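Local coordinates for protein peptidyl-prolyl cis-trans isomerase (Hirschia baltica, PDB 5EX2) that probably catalyses the cis-trans isomerisation of peptidyl-prolyl bonds, as a cyclophilin-family folding helper, at residues V34-A40 with W188-G194; A44-Q50 with L89-E95. One frame throughout, in Å; residues are numbered along the deposited sequence.

Contact 1 (V34-A40 with W188-G194)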
# COMPACT_ATOMS: atom_id res chain seq x y z
N VAL A 34 -14.98 4.62 -1.11
CA VAL A 34 -13.76 5.20 -0.57
C VAL A 34 -12.66 4.15 -0.39
O VAL A 34 -12.92 2.99 -0.07
CB VAL A 34 -14.05 5.90 0.78
CG1 VAL A 34 -14.41 4.90 1.89
CG2 VAL A 34 -12.87 6.77 1.19
N VAL A 35 -11.43 4.59 -0.64
CA VAL A 35 -10.24 3.80 -0.48
C VAL A 35 -9.32 4.61 0.44
O VAL A 35 -8.98 5.75 0.15
CB VAL A 35 -9.54 3.51 -1.83
CG1 VAL A 35 -8.32 2.65 -1.62
CG2 VAL A 35 -10.51 2.83 -2.81
N TYR A 36 -8.94 4.01 1.57
CA TYR A 36 -7.99 4.62 2.48
C TYR A 36 -6.64 3.96 2.27
O TYR A 36 -6.53 2.75 2.44
CB TYR A 36 -8.44 4.46 3.94
CG TYR A 36 -9.72 5.19 4.28
CD1 TYR A 36 -9.71 6.54 4.54
CD2 TYR A 36 -10.92 4.52 4.36
CE1 TYR A 36 -10.88 7.21 4.85
CE2 TYR A 36 -12.09 5.17 4.69
CZ TYR A 36 -12.05 6.51 4.92
OH TYR A 36 -13.23 7.14 5.25
N ILE A 37 -5.64 4.75 1.90
CA ILE A 37 -4.32 4.21 1.59
C ILE A 37 -3.32 4.68 2.64
O ILE A 37 -3.23 5.87 2.94
CB ILE A 37 -3.85 4.67 0.21
CG1 ILE A 37 -4.79 4.11 -0.86
CG2 ILE A 37 -2.41 4.24 -0.06
CD1 ILE A 37 -4.62 4.73 -2.22
N GLU A 38 -2.57 3.74 3.22
CA GLU A 38 -1.43 4.09 4.05
C GLU A 38 -0.17 4.12 3.19
O GLU A 38 0.17 3.15 2.52
CB GLU A 38 -1.23 3.14 5.24
CG GLU A 38 -0.16 3.70 6.19
CD GLU A 38 0.17 2.84 7.39
OE1 GLU A 38 -0.33 1.70 7.49
OE2 GLU A 38 0.95 3.33 8.22
N LEU A 39 0.53 5.24 3.25
CA LEU A 39 1.81 5.41 2.59
C LEU A 39 2.90 4.69 3.36
O LEU A 39 2.86 4.61 4.60
CB LEU A 39 2.16 6.88 2.48
CG LEU A 39 1.10 7.73 1.81
CD1 LEU A 39 1.46 9.22 1.91
CD2 LEU A 39 0.92 7.29 0.36
N ALA A 40 3.91 4.20 2.65
CA ALA A 40 5.01 3.45 3.24
C ALA A 40 6.36 4.13 2.98
O ALA A 40 7.09 3.74 2.07
CB ALA A 40 5.03 2.05 2.67
N TRP A 188 4.24 1.61 -3.06
CA TRP A 188 4.42 2.72 -2.13
C TRP A 188 3.34 2.85 -1.08
O TRP A 188 3.47 3.68 -0.20
CB TRP A 188 4.50 4.04 -2.88
CG TRP A 188 3.38 4.35 -3.87
CD1 TRP A 188 3.42 4.20 -5.23
CD2 TRP A 188 2.10 4.94 -3.58
NE1 TRP A 188 2.25 4.62 -5.79
CE2 TRP A 188 1.42 5.07 -4.80
CE3 TRP A 188 1.45 5.34 -2.41
CZ2 TRP A 188 0.13 5.62 -4.89
CZ3 TRP A 188 0.16 5.86 -2.51
CH2 TRP A 188 -0.48 5.99 -3.73
N GLY A 189 2.30 2.03 -1.15
CA GLY A 189 1.25 2.11 -0.17
C GLY A 189 0.38 0.88 -0.15
O GLY A 189 0.63 -0.07 -0.89
N ARG A 190 -0.61 0.90 0.72
CA ARG A 190 -1.50 -0.21 0.90
C ARG A 190 -2.90 0.28 1.24
O ARG A 190 -3.03 1.20 2.02
CB ARG A 190 -0.96 -1.11 2.00
CG ARG A 190 -1.75 -2.34 2.18
CD ARG A 190 -1.15 -3.20 3.25
NE ARG A 190 -1.36 -2.72 4.61
CZ ARG A 190 -2.46 -2.94 5.31
NH1 ARG A 190 -3.49 -3.58 4.75
NH2 ARG A 190 -2.54 -2.54 6.56
N MET A 191 -3.92 -0.37 0.68
CA MET A 191 -5.32 -0.02 0.96
C MET A 191 -5.75 -0.63 2.27
O MET A 191 -6.00 -1.84 2.35
CB MET A 191 -6.22 -0.52 -0.18
CG MET A 191 -5.90 0.14 -1.52
SD MET A 191 -6.96 -0.38 -2.87
CE MET A 191 -6.04 -1.75 -3.54
N LEU A 192 -5.80 0.19 3.31
CA LEU A 192 -6.27 -0.24 4.62
C LEU A 192 -7.72 -0.68 4.56
O LEU A 192 -8.12 -1.68 5.17
CB LEU A 192 -6.13 0.89 5.62
CG LEU A 192 -4.74 1.47 5.82
CD1 LEU A 192 -4.75 2.44 6.99
CD2 LEU A 192 -3.71 0.37 6.05
N GLU A 193 -8.51 0.10 3.83
CA GLU A 193 -9.90 -0.19 3.55
C GLU A 193 -10.10 0.20 2.11
O GLU A 193 -9.48 1.15 1.63
CB GLU A 193 -10.86 0.57 4.49
CG GLU A 193 -11.05 -0.11 5.84
CD GLU A 193 -12.11 0.56 6.71
OE1 GLU A 193 -12.88 1.40 6.21
OE2 GLU A 193 -12.17 0.23 7.92
N GLY A 194 -10.93 -0.56 1.41
CA GLY A 194 -11.26 -0.24 0.03
C GLY A 194 -10.71 -1.19 -1.02
O GLY A 194 -10.89 -0.95 -2.20
O HOH W 1 -0.03 -1.03 6.78

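Contact 2 (A44-Q50 with L89-E95)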
# COMPACT_ATOMS: atom_id res chain seq x y z
N ALA A 44 9.36 3.24 -0.04
CA ALA A 44 9.54 4.05 -1.25
C ALA A 44 9.45 5.53 -0.89
O ALA A 44 8.46 6.18 -1.17
CB ALA A 44 8.50 3.67 -2.28
N PRO A 45 10.51 6.06 -0.25
CA PRO A 45 10.42 7.43 0.29
C PRO A 45 10.12 8.50 -0.76
O PRO A 45 9.31 9.39 -0.50
CB PRO A 45 11.81 7.67 0.88
CG PRO A 45 12.69 6.59 0.36
CD PRO A 45 11.80 5.43 0.04
N ASN A 46 10.75 8.43 -1.92
CA ASN A 46 10.54 9.48 -2.91
C ASN A 46 9.17 9.37 -3.56
O ASN A 46 8.56 10.37 -3.91
CB ASN A 46 11.64 9.45 -3.97
CG ASN A 46 12.98 9.83 -3.40
OD1 ASN A 46 13.08 10.73 -2.57
ND2 ASN A 46 14.02 9.13 -3.83
N HIS A 47 8.66 8.16 -3.71
CA HIS A 47 7.30 8.02 -4.23
C HIS A 47 6.27 8.52 -3.24
O HIS A 47 5.31 9.17 -3.62
CB HIS A 47 7.01 6.57 -4.60
CG HIS A 47 7.52 6.20 -5.95
ND1 HIS A 47 8.86 5.97 -6.19
CD2 HIS A 47 6.89 6.07 -7.15
CE1 HIS A 47 9.03 5.69 -7.48
NE2 HIS A 47 7.85 5.75 -8.08
N VAL A 48 6.48 8.26 -1.96
CA VAL A 48 5.56 8.76 -0.94
C VAL A 48 5.53 10.28 -0.95
O VAL A 48 4.46 10.89 -0.86
CB VAL A 48 5.93 8.20 0.45
CG1 VAL A 48 5.28 8.98 1.59
CG2 VAL A 48 5.57 6.73 0.51
N ALA A 49 6.70 10.91 -1.08
CA ALA A 49 6.74 12.37 -1.16
C ALA A 49 6.01 12.83 -2.43
O ALA A 49 5.28 13.83 -2.41
CB ALA A 49 8.17 12.87 -1.16
N GLN A 50 6.21 12.12 -3.53
CA GLN A 50 5.53 12.46 -4.78
C GLN A 50 4.02 12.39 -4.64
O GLN A 50 3.30 13.29 -5.09
CB GLN A 50 5.99 11.52 -5.88
CG GLN A 50 5.37 11.76 -7.26
CD GLN A 50 6.05 12.86 -8.05
OE1 GLN A 50 6.92 13.56 -7.55
NE2 GLN A 50 5.67 12.98 -9.32
N LEU A 89 4.66 18.75 -13.41
CA LEU A 89 4.97 17.65 -12.52
C LEU A 89 6.13 16.85 -13.10
O LEU A 89 6.11 16.52 -14.29
CB LEU A 89 3.74 16.76 -12.34
CG LEU A 89 3.85 15.62 -11.35
CD1 LEU A 89 4.13 16.15 -9.95
CD2 LEU A 89 2.54 14.86 -11.39
N GLU A 90 7.15 16.59 -12.28
CA GLU A 90 8.31 15.83 -12.71
C GLU A 90 8.18 14.36 -12.36
O GLU A 90 7.48 13.98 -11.40
CB GLU A 90 9.59 16.40 -12.10
CG GLU A 90 9.90 17.83 -12.53
CD GLU A 90 10.15 17.95 -14.02
OE1 GLU A 90 10.85 17.09 -14.58
OE2 GLU A 90 9.61 18.90 -14.63
N ALA A 91 8.87 13.53 -13.12
CA ALA A 91 8.90 12.10 -12.86
C ALA A 91 9.73 11.82 -11.62
O ALA A 91 10.50 12.67 -11.15
CB ALA A 91 9.46 11.36 -14.06
N VAL A 92 9.57 10.61 -11.10
CA VAL A 92 10.31 10.17 -9.94
C VAL A 92 11.07 8.90 -10.32
O VAL A 92 10.54 8.04 -11.00
CB VAL A 92 9.36 9.94 -8.74
CG1 VAL A 92 8.17 9.08 -9.14
CG2 VAL A 92 10.10 9.36 -7.55
N ASP A 93 12.32 8.80 -9.87
CA ASP A 93 13.14 7.63 -10.21
C ASP A 93 12.57 6.39 -9.55
O ASP A 93 12.04 6.45 -8.44
CB ASP A 93 14.59 7.82 -9.77
CG ASP A 93 15.38 8.73 -10.69
OD1 ASP A 93 14.83 9.15 -11.73
OD2 ASP A 93 16.56 9.02 -10.38
N GLY A 94 12.72 5.26 -10.23
CA GLY A 94 12.20 4.01 -9.72
C GLY A 94 12.73 3.69 -8.34
O GLY A 94 13.91 3.94 -8.02
N GLU A 95 11.85 3.15 -7.51
CA GLU A 95 12.17 2.67 -6.18
C GLU A 95 11.56 1.29 -6.07
O GLU A 95 10.48 1.11 -5.48
CB GLU A 95 11.61 3.59 -5.08
CG GLU A 95 12.37 4.89 -4.90
CD GLU A 95 11.72 5.80 -3.88
OE1 GLU A 95 10.49 6.04 -4.00
OE2 GLU A 95 12.42 6.27 -2.95
O HOH W 2 13.33 7.87 -6.42

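Contact 1 (V34-A40 with W188-G194)
The W188 indole meets L39 at its edge, with L39 CD2 near the ring plane and 3.3 Å from W188 CZ3, while I37 CG2 approaches the same CZ3 obliquely. W188 CG stands between its backbone N and carbonyl carbon (chi1 53°), which turns the six-membered ring back along strand 33-39. The phenol of Y36 has V34 CG2 over one face, offset toward the rim, and E193 CB at its edge, 4.0 Å from Y36 CD2. Over one face of the R190 guanidinium lies L192 CD2, likewise offset; in plane at its edge sits a water, donating to E38 OE1 and accepting from R190 NH2. E38 also forms a salt bridge with R18, and R190 is hydrogen-bonded to S261 and Q258. L192 CD2 reaches E38 CB as well (3.8 Å), and an alanine here would probably leave the guanidinium face without this cover and a gap beside E38. I37, L39 and M191 share the sheet face opposite Y36, E38, R190 and E193; V35 CG1 presses on M191 CG at 3.5 Å, closer than usual carbon contact. The reciprocal bonds E38 N to R190 O (2.8 Å) and R190 N to E38 O (3.0 Å) fix the antiparallel register, which slips by one at a classic beta bulge, where L192 and E193 both face Y36. The pairing joins neighbouring strands of the closed eight-stranded antiparallel barrel characteristic of cyclophilins.

Contact 2 (A44-Q50 with L89-E95)
E95 and H47 form the tight part of this contact. E95 OE1 accepts two hydrogen bonds: H47 ND1 at 2.7 Å, on the anti side of the carboxylate, and the backbone H47 N at 2.8 Å, on the syn side. The ring bond is nearly straight (165°) and the oxygen lies in the imidazole plane; the carboxylate is turned 25° from the ring, nearly coplanar with it. E95 OE2 meanwhile takes N46 N at 2.9 Å, again on the syn side. Three bonds thus fix the rotation of the carboxylate, and the partial positive charge of the helix start would probably stabilise its negative one. V92 CG1 covers one face of the imidazole in a CH-pi contact, 3.8 Å from the ring centroid; a chi1 of 50° turns this methyl onto the ring, 3.5 Å from H47 NE2. Beside V92, buried Q50 reaches across with a chain bent at chi2, its NE2 donating to E90 O at 2.9 Å while L89 CD1 lies beside the amide nitrogen. Q50 NE2 also donates to K168 O, bridging two loops, while E95 N donates to S186 OG and fixes the 89-95 loop itself.

The solvent side is looser: P45, N46, E90 and D93 are exposed, and a water links N46 ND2 to D93 O. With A44 at the N-cap position, the arrangement is that of a helix N-terminus whose first-turn N-H groups are taken by a carboxylate from a distant loop, here at the start of helix 45-57, which packs on the cyclophilin barrel.

Contact 1 is core: most of its residues are buried, and its centre is about 5 Å from that of the chain. Contact 2, about 15 Å from the chain centre, is only partly buried. Their own centres lie about 17 Å apart, yet they touch where helix 45-57, which follows strand 33-39 in the chain, lies against both strands of contact 1: V48 CG1 packs on L39 CD1 at 3.8 Å, and the CB atoms of H47 and W188 are 4.0 Å apart. Chemistry follows place. In contact 1, backbone bonds pair two strands, with apolar side chains meeting on one face and charged groups with a bridging water on the other; in contact 2, an irregular loop's carboxylate takes backbone and imidazole N-H groups.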